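Local structure of putative platelet activating factor (Streptococcus pneumoniae, 2HSJ) at residues K88-I93 / K207-Y212; A159-A164 / V170-V175. The protein is of unknown function but belongs to the GDSL-like lipase/acylhydrolase family and is probably an SGNH-type hydrolase related to platelet-activating factor acetylhydrolases. All blocks are in the same frame, centred on the assembly; numbering follows the deposited sequence.

Interaction 1. Residues K88-I93 / K207-Y212; sequences KIFLLI and KSLKDY
Strand 88-92 faces segment 207-212, which runs from helix 199-209 into a 3-10 segment. Phe90 and Tyr212 are nearest in backbone, 9.2 Å between their CA atoms. No hydrogen bond joins the two segments. Within segment 207-212, Tyr212 N bonds to Leu209 O at 2.9 Å. Side chains of the strand bridge the gap. Phe90 reaches out edge first. Phe90 CZ lies 3.5 Å from Tyr212 O and 3.9 Å from Tyr212 CB, and the carbonyl carbon of Tyr212 lies in the ring plane. At the same edge, CE2 of Phe90 meets the Leu209 methyl CD2 at 4.0 Å. The strand is the central one of the parallel sheet in this alpha/beta fold of the SGNH hydrolases, and the C-terminal helix packs on one side of it. Phe39 of the neighbouring strand stacks on the Phe90 ring. CD and CE of Lys88 both lie 3.3 Å from Tyr212 O. The Lys88 chain is extended as far as CE and bends only at the last torsion (chi4 69°). The amine NZ thus passes Tyr212 O and pairs with the C-terminal carboxylate of Tyr214 in a salt bridge, with a hydrogen bond to Leu213 O.

Interaction 2. Residues A159-A164 / V170-V175; sequences AYQELA and VEFVPV. With MG (magnesium ion), chain P.
Apolar contacts carry most of this contact, and Phe172 is at their centre. Its ring lies against helix 159-164. Gln161 comes over one face: Gln161 CB sits 4.0 Å from the centroid of the Phe172 ring, 15° off the normal, a CH-pi contact. The Gln161 side chain has CG anti to the backbone N (chi1 -173°), which carries it across the ring at about a right angle, with CG close to Phe172 CD2. Tyr160 CB touches Phe172 CE1 at 3.8 Å. Ala164 fits closely between two strand residues. Ala164 CB meets Val170 CG1 at 3.8 Å and Phe172 CB at 3.9 Å.

Helix and strand run nearly antiparallel, at 156°, with axes 7.4 Å apart. Helix 150-164 leads through a short loop into edge strand 170-173, the return half of a beta-alpha-beta crossover.

No hydrogen bond spans the segments. The polar link is a magnesium ion, bound by Ala164 O and Val170 O, each at 2.3 Å. Tyr167 O is the third protein ligand, and a water lies 2.6 Å from the magnesium ion. Ala164 O and Val170 O are only 3.4 Å apart, and the cation that both face probably offsets their repulsion. The protein ligands are all backbone oxygens, so the ion ties the helix end, the loop and the strand start together without a side chain.

In the fold
Both contacts join a helical part of the chain to the same parallel sheet. Interaction 1 is buried and uses the central strand 88-92. Interaction 2 is partly buried and uses the edge strand 170-173, where Gln161 is exposed. Residues 159-175 fall within the chain between the two halves of interaction 1. The contacts meet at several places. A probable hydrogen bond links Tyr160 OH to Ile93 O, Val175 packs on Ser208 and Leu209, and Tyr212 packs on Pro174. Their polar chemistry differs with place: a charged chain leads to the C-terminus in the buried contact, and a metal sits at the edge of the sheet. Phenylalanine serves both, edge-on in interaction 1 and face-on in interaction 2.

Interaction 1. Residues K88-I93 / K207-Y212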
ATOM      1  N   LYS D  88      14.823   4.879  -0.633  1.00 11.53           N
ATOM      2  CA  LYS D  88      15.604   5.970  -1.177  1.00 11.89           C
ATOM      3  C   LYS D  88      15.031   7.282  -0.720  1.00 11.71           C
ATOM      4  O   LYS D  88      13.811   7.430  -0.535  1.00 11.55           O
ATOM      5  CB  LYS D  88      15.590   5.963  -2.723  1.00 12.58           C
ATOM      6  CG  LYS D  88      16.139   4.690  -3.347  1.00 12.95           C
ATOM      7  CD  LYS D  88      16.034   4.770  -4.847  1.00 15.57           C
ATOM      8  CE  LYS D  88      16.638   3.548  -5.502  1.00 19.81           C
ATOM      9  NZ  LYS D  88      15.817   2.363  -5.233  1.00 20.20           N
ATOM     10  N   ILE D  89      15.934   8.237  -0.558  1.00 10.79           N
ATOM     11  CA  ILE D  89      15.601   9.644  -0.362  1.00 12.04           C
ATOM     12  C   ILE D  89      16.155  10.400  -1.548  1.00 11.88           C
ATOM     13  O   ILE D  89      17.335  10.286  -1.849  1.00 12.25           O
ATOM     14  CB  ILE D  89      16.261  10.187   0.926  1.00 12.79           C
ATOM     15  CG1 ILE D  89      15.613   9.547   2.155  1.00 14.61           C
ATOM     16  CG2 ILE D  89      16.182  11.732   0.995  1.00 13.72           C
ATOM     17  CD1 ILE D  89      16.506   9.605   3.427  1.00 16.88           C
ATOM     18  N   PHE D  90      15.293  11.138  -2.243  1.00 11.49           N
ATOM     19  CA  PHE D  90      15.743  12.039  -3.312  1.00 11.93           C
ATOM     20  C   PHE D  90      15.852  13.412  -2.699  1.00 12.92           C
ATOM     21  O   PHE D  90      14.900  13.890  -2.079  1.00 13.35           O
ATOM     22  CB  PHE D  90      14.744  12.067  -4.459  1.00 12.65           C
ATOM     23  CG  PHE D  90      14.888  10.923  -5.411  1.00 12.81           C
ATOM     24  CD1 PHE D  90      14.878   9.605  -4.979  1.00 13.02           C
ATOM     25  CD2 PHE D  90      15.077  11.184  -6.764  1.00 16.26           C
ATOM     26  CE1 PHE D  90      15.021   8.570  -5.886  1.00 12.45           C
ATOM     27  CE2 PHE D  90      15.230  10.158  -7.673  1.00 16.50           C
ATOM     28  CZ  PHE D  90      15.205   8.846  -7.239  1.00 14.47           C
ATOM     29  N   LEU D  91      17.000  14.052  -2.880  1.00 12.31           N
ATOM     30  CA  LEU D  91      17.259  15.340  -2.288  1.00 11.92           C
ATOM     31  C   LEU D  91      17.575  16.361  -3.389  1.00 11.53           C
ATOM     32  O   LEU D  91      18.552  16.220  -4.131  1.00 12.06           O
ATOM     33  CB  LEU D  91      18.433  15.207  -1.323  1.00 12.38           C
ATOM     34  CG  LEU D  91      18.828  16.467  -0.603  1.00 13.30           C
ATOM     35  CD1 LEU D  91      17.636  17.079   0.122  1.00 16.12           C
ATOM     36  CD2 LEU D  91      19.979  16.112   0.364  1.00 18.37           C
ATOM     37  N   LEU D  92      16.752  17.413  -3.452  1.00 10.73           N
ATOM     38  CA  LEU D  92      16.942  18.495  -4.411  1.00 11.67           C
ATOM     39  C   LEU D  92      16.932  19.781  -3.609  1.00 11.19           C
ATOM     40  O   LEU D  92      15.879  20.264  -3.155  1.00 12.40           O
ATOM     41  CB  LEU D  92      15.842  18.550  -5.502  1.00 13.14           C
ATOM     42  CG  LEU D  92      15.996  19.715  -6.492  1.00 14.35           C
ATOM     43  CD1 LEU D  92      17.397  19.724  -7.184  1.00 15.68           C
ATOM     44  CD2 LEU D  92      14.894  19.603  -7.512  1.00 18.11           C
ATOM     45  N   ILE D  93      18.111  20.362  -3.440  1.00 10.94           N
ATOM     46  CA  ILE D  93      18.230  21.553  -2.622  1.00 12.22           C
ATOM     47  C   ILE D  93      19.514  22.263  -2.963  1.00 11.65           C
ATOM     48  O   ILE D  93      20.472  21.629  -3.428  1.00 12.15           O
ATOM     49  CB  ILE D  93      18.145  21.192  -1.097  1.00 12.25           C
ATOM     50  CG1 ILE D  93      17.839  22.450  -0.253  1.00 14.16           C
ATOM     51  CG2 ILE D  93      19.389  20.397  -0.645  1.00 13.69           C
ATOM     52  CD1 ILE D  93      17.280  22.132   1.091  1.00 15.88           C
ATOM     53  N   LYS D 207      11.241  11.968 -16.458  1.00 12.63           N
ATOM     54  CA  LYS D 207      11.806  11.007 -17.400  1.00 13.66           C
ATOM     55  C   LYS D 207      13.296  10.774 -17.076  1.00 13.20           C
ATOM     56  O   LYS D 207      13.765   9.631 -17.100  1.00 14.40           O
ATOM     57  CB  LYS D 207      11.645  11.537 -18.820  1.00 14.43           C
ATOM     58  CG  LYS D 207      12.183  10.630 -19.913  1.00 17.45           C
ATOM     59  CD  LYS D 207      11.821  11.241 -21.271  1.00 19.38           C
ATOM     60  CE  LYS D 207      12.868  10.949 -22.329  1.00 24.17           C
ATOM     61  NZ  LYS D 207      12.579   9.726 -23.122  1.00 29.74           N
ATOM     62  N   SER D 208      14.015  11.837 -16.726  1.00 13.24           N
ATOM     63  CA  SER D 208      15.429  11.671 -16.384  1.00 15.41           C
ATOM     64  C   SER D 208      15.617  10.941 -15.055  1.00 14.76           C
ATOM     65  O   SER D 208      16.617  10.240 -14.896  1.00 15.80           O
ATOM     66  CB  SER D 208      16.147  13.011 -16.344  1.00 15.95           C
ATOM     67  OG  SER D 208      15.719  13.772 -15.240  1.00 22.92           O
ATOM     68  N   LEU D 209      14.663  11.076 -14.117  1.00 13.53           N
ATOM     69  CA  LEU D 209      14.800  10.454 -12.775  1.00 13.31           C
ATOM     70  C   LEU D 209      14.317   9.013 -12.681  1.00 14.99           C
ATOM     71  O   LEU D 209      14.666   8.319 -11.724  1.00 15.54           O
ATOM     72  CB  LEU D 209      14.031  11.251 -11.703  1.00 12.69           C
ATOM     73  CG  LEU D 209      14.580  12.635 -11.384  1.00 12.82           C
ATOM     74  CD1 LEU D 209      13.631  13.349 -10.414  1.00 14.47           C
ATOM     75  CD2 LEU D 209      15.996  12.542 -10.798  1.00 13.50           C
ATOM     76  N   LYS D 210      13.499   8.570 -13.629  1.00 15.19           N
ATOM     77  CA  LYS D 210      12.781   7.310 -13.453  1.00 17.07           C
ATOM     78  C   LYS D 210      13.664   6.111 -13.085  1.00 16.73           C
ATOM     79  O   LYS D 210      13.356   5.368 -12.154  1.00 16.85           O
ATOM     80  CB  LYS D 210      11.949   6.996 -14.701  1.00 17.99           C
ATOM     81  CG  LYS D 210      11.223   5.651 -14.585  1.00 21.43           C
ATOM     82  CD  LYS D 210      10.416   5.339 -15.823  1.00 27.82           C
ATOM     83  CE  LYS D 210       9.270   4.357 -15.517  1.00 31.97           C
ATOM     84  NZ  LYS D 210       9.625   3.404 -14.438  1.00 34.15           N
ATOM     85  N   ASP D 211      14.768   5.930 -13.804  1.00 16.20           N
ATOM     86  CA  ASP D 211      15.641   4.785 -13.562  1.00 17.08           C
ATOM     87  C   ASP D 211      16.238   4.805 -12.177  1.00 16.83           C
ATOM     88  O   ASP D 211      16.560   3.741 -11.615  1.00 17.34           O
ATOM     89  CB  ASP D 211      16.771   4.715 -14.586  1.00 18.11           C
ATOM     90  CG  ASP D 211      16.319   4.151 -15.930  1.00 20.61           C
ATOM     91  OD1 ASP D 211      15.099   3.973 -16.175  1.00 23.90           O
ATOM     92  OD2 ASP D 211      17.206   3.895 -16.769  1.00 27.34           O
ATOM     93  N   TYR D 212      16.410   6.009 -11.626  1.00 14.16           N
ATOM     94  CA  TYR D 212      17.016   6.177 -10.306  1.00 13.99           C
ATOM     95  C   TYR D 212      16.060   5.815  -9.185  1.00 14.10           C
ATOM     96  O   TYR D 212      16.481   5.699  -8.028  1.00 13.69           O
ATOM     97  CB  TYR D 212      17.534   7.617 -10.092  1.00 13.90           C
ATOM     98  CG  TYR D 212      18.649   8.006 -11.011  1.00 15.16           C
ATOM     99  CD1 TYR D 212      19.979   7.785 -10.635  1.00 16.32           C
ATOM    100  CD2 TYR D 212      18.388   8.586 -12.252  1.00 13.82           C
ATOM    101  CE1 TYR D 212      21.027   8.147 -11.478  1.00 15.91           C
ATOM    102  CE2 TYR D 212      19.440   8.946 -13.105  1.00 14.43           C
ATOM    103  CZ  TYR D 212      20.753   8.717 -12.701  1.00 16.03           C
ATOM    104  OH  TYR D 212      21.810   9.076 -13.542  1.00 16.50           O
TER

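Interaction 2. Residues A159-A164 / V170-V175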
ATOM      1  N   ALA D 159      30.836  20.241  -6.899  1.00 10.62           N
ATOM      2  CA  ALA D 159      31.011  19.978  -5.468  1.00 10.44           C
ATOM      3  C   ALA D 159      30.062  18.887  -4.914  1.00 10.45           C
ATOM      4  O   ALA D 159      30.477  18.040  -4.133  1.00 11.24           O
ATOM      5  CB  ALA D 159      30.896  21.262  -4.675  1.00 11.22           C
ATOM      6  N   TYR D 160      28.795  18.928  -5.314  1.00 10.01           N
ATOM      7  CA  TYR D 160      27.852  17.886  -4.910  1.00 10.40           C
ATOM      8  C   TYR D 160      28.334  16.518  -5.390  1.00 11.06           C
ATOM      9  O   TYR D 160      28.229  15.527  -4.661  1.00 11.11           O
ATOM     10  CB  TYR D 160      26.476  18.150  -5.543  1.00 10.97           C
ATOM     11  CG  TYR D 160      25.590  19.183  -4.829  1.00 11.44           C
ATOM     12  CD1 TYR D 160      26.139  20.252  -4.100  1.00 13.11           C
ATOM     13  CD2 TYR D 160      24.200  19.090  -4.910  1.00 10.98           C
ATOM     14  CE1 TYR D 160      25.313  21.207  -3.468  1.00 12.55           C
ATOM     15  CE2 TYR D 160      23.374  20.021  -4.278  1.00 11.00           C
ATOM     16  CZ  TYR D 160      23.937  21.078  -3.561  1.00 11.79           C
ATOM     17  OH  TYR D 160      23.121  21.987  -2.939  1.00 12.95           O
ATOM     18  N   GLN D 161      28.825  16.466  -6.629  1.00 11.77           N
ATOM     19  CA  GLN D 161      29.317  15.213  -7.205  1.00 13.09           C
ATOM     20  C   GLN D 161      30.487  14.672  -6.379  1.00 12.86           C
ATOM     21  O   GLN D 161      30.591  13.449  -6.145  1.00 12.72           O
ATOM     22  CB  GLN D 161      29.728  15.410  -8.659  1.00 13.64           C
ATOM     23  CG  GLN D 161      30.100  14.128  -9.394  1.00 17.26           C
ATOM     24  CD  GLN D 161      30.480  14.402 -10.843  1.00 18.38           C
ATOM     25  OE1 GLN D 161      31.297  15.285 -11.126  1.00 27.55           O
ATOM     26  NE2 GLN D 161      29.903  13.636 -11.763  1.00 27.11           N
ATOM     27  N   GLU D 162      31.360  15.567  -5.920  1.00 12.37           N
ATOM     28  CA  GLU D 162      32.527  15.163  -5.127  1.00 14.67           C
ATOM     29  C   GLU D 162      32.095  14.676  -3.742  1.00 13.39           C
ATOM     30  O   GLU D 162      32.611  13.666  -3.226  1.00 13.32           O
ATOM     31  CB  GLU D 162      33.521  16.321  -5.062  1.00 13.88           C
ATOM     32  CG  GLU D 162      34.109  16.610  -6.453  1.00 18.94           C
ATOM     33  CD  GLU D 162      35.041  17.812  -6.501  1.00 20.76           C
ATOM     34  OE1 GLU D 162      34.927  18.708  -5.629  1.00 27.65           O
ATOM     35  OE2 GLU D 162      35.881  17.859  -7.441  1.00 26.32           O
ATOM     36  N   LEU D 163      31.099  15.350  -3.167  1.00 12.05           N
ATOM     37  CA  LEU D 163      30.561  14.938  -1.880  1.00 11.44           C
ATOM     38  C   LEU D 163      29.948  13.520  -2.016  1.00 11.55           C
ATOM     39  O   LEU D 163      30.190  12.652  -1.183  1.00 10.98           O
ATOM     40  CB  LEU D 163      29.548  15.977  -1.344  1.00 11.99           C
ATOM     41  CG  LEU D 163      28.804  15.561  -0.076  1.00 11.43           C
ATOM     42  CD1 LEU D 163      29.718  15.271   1.091  1.00 11.29           C
ATOM     43  CD2 LEU D 163      27.738  16.627   0.299  1.00 12.08           C
ATOM     44  N   ALA D 164      29.190  13.300  -3.082  1.00  9.86           N
ATOM     45  CA  ALA D 164      28.584  11.991  -3.274  1.00  9.12           C
ATOM     46  C   ALA D 164      29.619  10.869  -3.352  1.00  9.03           C
ATOM     47  O   ALA D 164      29.332   9.739  -2.962  1.00  9.96           O
ATOM     48  CB  ALA D 164      27.678  11.973  -4.499  1.00  9.08           C
ATOM     49  N   VAL D 170      25.349   7.306  -1.240  1.00  9.47           N
ATOM     50  CA  VAL D 170      24.945   8.522  -1.955  1.00 10.38           C
ATOM     51  C   VAL D 170      25.326   8.424  -3.425  1.00  9.49           C
ATOM     52  O   VAL D 170      26.491   8.144  -3.759  1.00  9.89           O
ATOM     53  CB  VAL D 170      25.576   9.779  -1.330  1.00  9.88           C
ATOM     54  CG1 VAL D 170      25.019  11.038  -2.006  1.00 10.56           C
ATOM     55  CG2 VAL D 170      25.279   9.822   0.157  1.00 10.26           C
ATOM     56  N   GLU D 171      24.341   8.684  -4.298  1.00  9.73           N
ATOM     57  CA  GLU D 171      24.597   8.744  -5.738  1.00 10.22           C
ATOM     58  C   GLU D 171      24.219  10.131  -6.199  1.00 10.75           C
ATOM     59  O   GLU D 171      23.108  10.590  -5.941  1.00 11.52           O
ATOM     60  CB  GLU D 171      23.783   7.692  -6.511  1.00 10.39           C
ATOM     61  CG  GLU D 171      24.151   7.686  -7.992  1.00 13.19           C
ATOM     62  CD  GLU D 171      23.375   6.662  -8.785  1.00 16.09           C
ATOM     63  OE1 GLU D 171      22.311   6.210  -8.314  1.00 16.80           O
ATOM     64  OE2 GLU D 171      23.837   6.306  -9.876  1.00 20.02           O
ATOM     65  N   PHE D 172      25.142  10.806  -6.875  1.00 10.52           N
ATOM     66  CA  PHE D 172      24.822  12.052  -7.549  1.00 11.37           C
ATOM     67  C   PHE D 172      23.986  11.760  -8.792  1.00 11.26           C
ATOM     68  O   PHE D 172      24.297  10.849  -9.571  1.00 12.32           O
ATOM     69  CB  PHE D 172      26.114  12.745  -7.952  1.00 11.53           C
ATOM     70  CG  PHE D 172      25.899  14.056  -8.635  1.00 11.25           C
ATOM     71  CD1 PHE D 172      25.398  15.157  -7.950  1.00 13.99           C
ATOM     72  CD2 PHE D 172      26.243  14.174  -9.978  1.00 14.15           C
ATOM     73  CE1 PHE D 172      25.222  16.376  -8.635  1.00 14.82           C
ATOM     74  CE2 PHE D 172      26.061  15.361 -10.655  1.00 15.56           C
ATOM     75  CZ  PHE D 172      25.575  16.464  -9.980  1.00 12.79           C
ATOM     76  N   VAL D 173      22.928  12.551  -8.972  1.00 11.29           N
ATOM     77  CA  VAL D 173      21.990  12.337 -10.069  1.00 12.19           C
ATOM     78  C   VAL D 173      22.074  13.540 -11.011  1.00 11.97           C
ATOM     79  O   VAL D 173      21.538  14.591 -10.720  1.00 11.81           O
ATOM     80  CB  VAL D 173      20.520  12.101  -9.570  1.00 12.94           C
ATOM     81  CG1 VAL D 173      19.596  11.820 -10.759  1.00 13.43           C
ATOM     82  CG2 VAL D 173      20.450  10.952  -8.540  1.00 13.31           C
ATOM     83  N   PRO D 174      22.772  13.385 -12.154  1.00 12.35           N
ATOM     84  CA  PRO D 174      22.985  14.511 -13.066  1.00 13.33           C
ATOM     85  C   PRO D 174      21.750  14.740 -13.918  1.00 14.73           C
ATOM     86  O   PRO D 174      21.519  14.028 -14.900  1.00 16.68           O
ATOM     87  CB  PRO D 174      24.193  14.051 -13.901  1.00 12.94           C
ATOM     88  CG  PRO D 174      24.098  12.551 -13.901  1.00 14.77           C
ATOM     89  CD  PRO D 174      23.404  12.137 -12.643  1.00 12.84           C
ATOM     90  N   VAL D 175      20.898  15.662 -13.482  1.00 14.45           N
ATOM     91  CA  VAL D 175      19.687  15.995 -14.246  1.00 15.40           C
ATOM     92  C   VAL D 175      19.777  17.386 -14.892  1.00 15.50           C
ATOM     93  O   VAL D 175      18.951  17.728 -15.732  1.00 15.80           O
ATOM     94  CB  VAL D 175      18.383  15.886 -13.408  1.00 15.91           C
ATOM     95  CG1 VAL D 175      18.099  14.450 -13.027  1.00 19.03           C
ATOM     96  CG2 VAL D 175      18.424  16.738 -12.167  1.00 17.25           C
TER
HETATM   97 MG    MG P1304      28.682   7.618  -3.596  1.00 10.46          MG
HETATM   98  O   HOH W   1      28.002   5.226  -4.275  1.00 16.30           O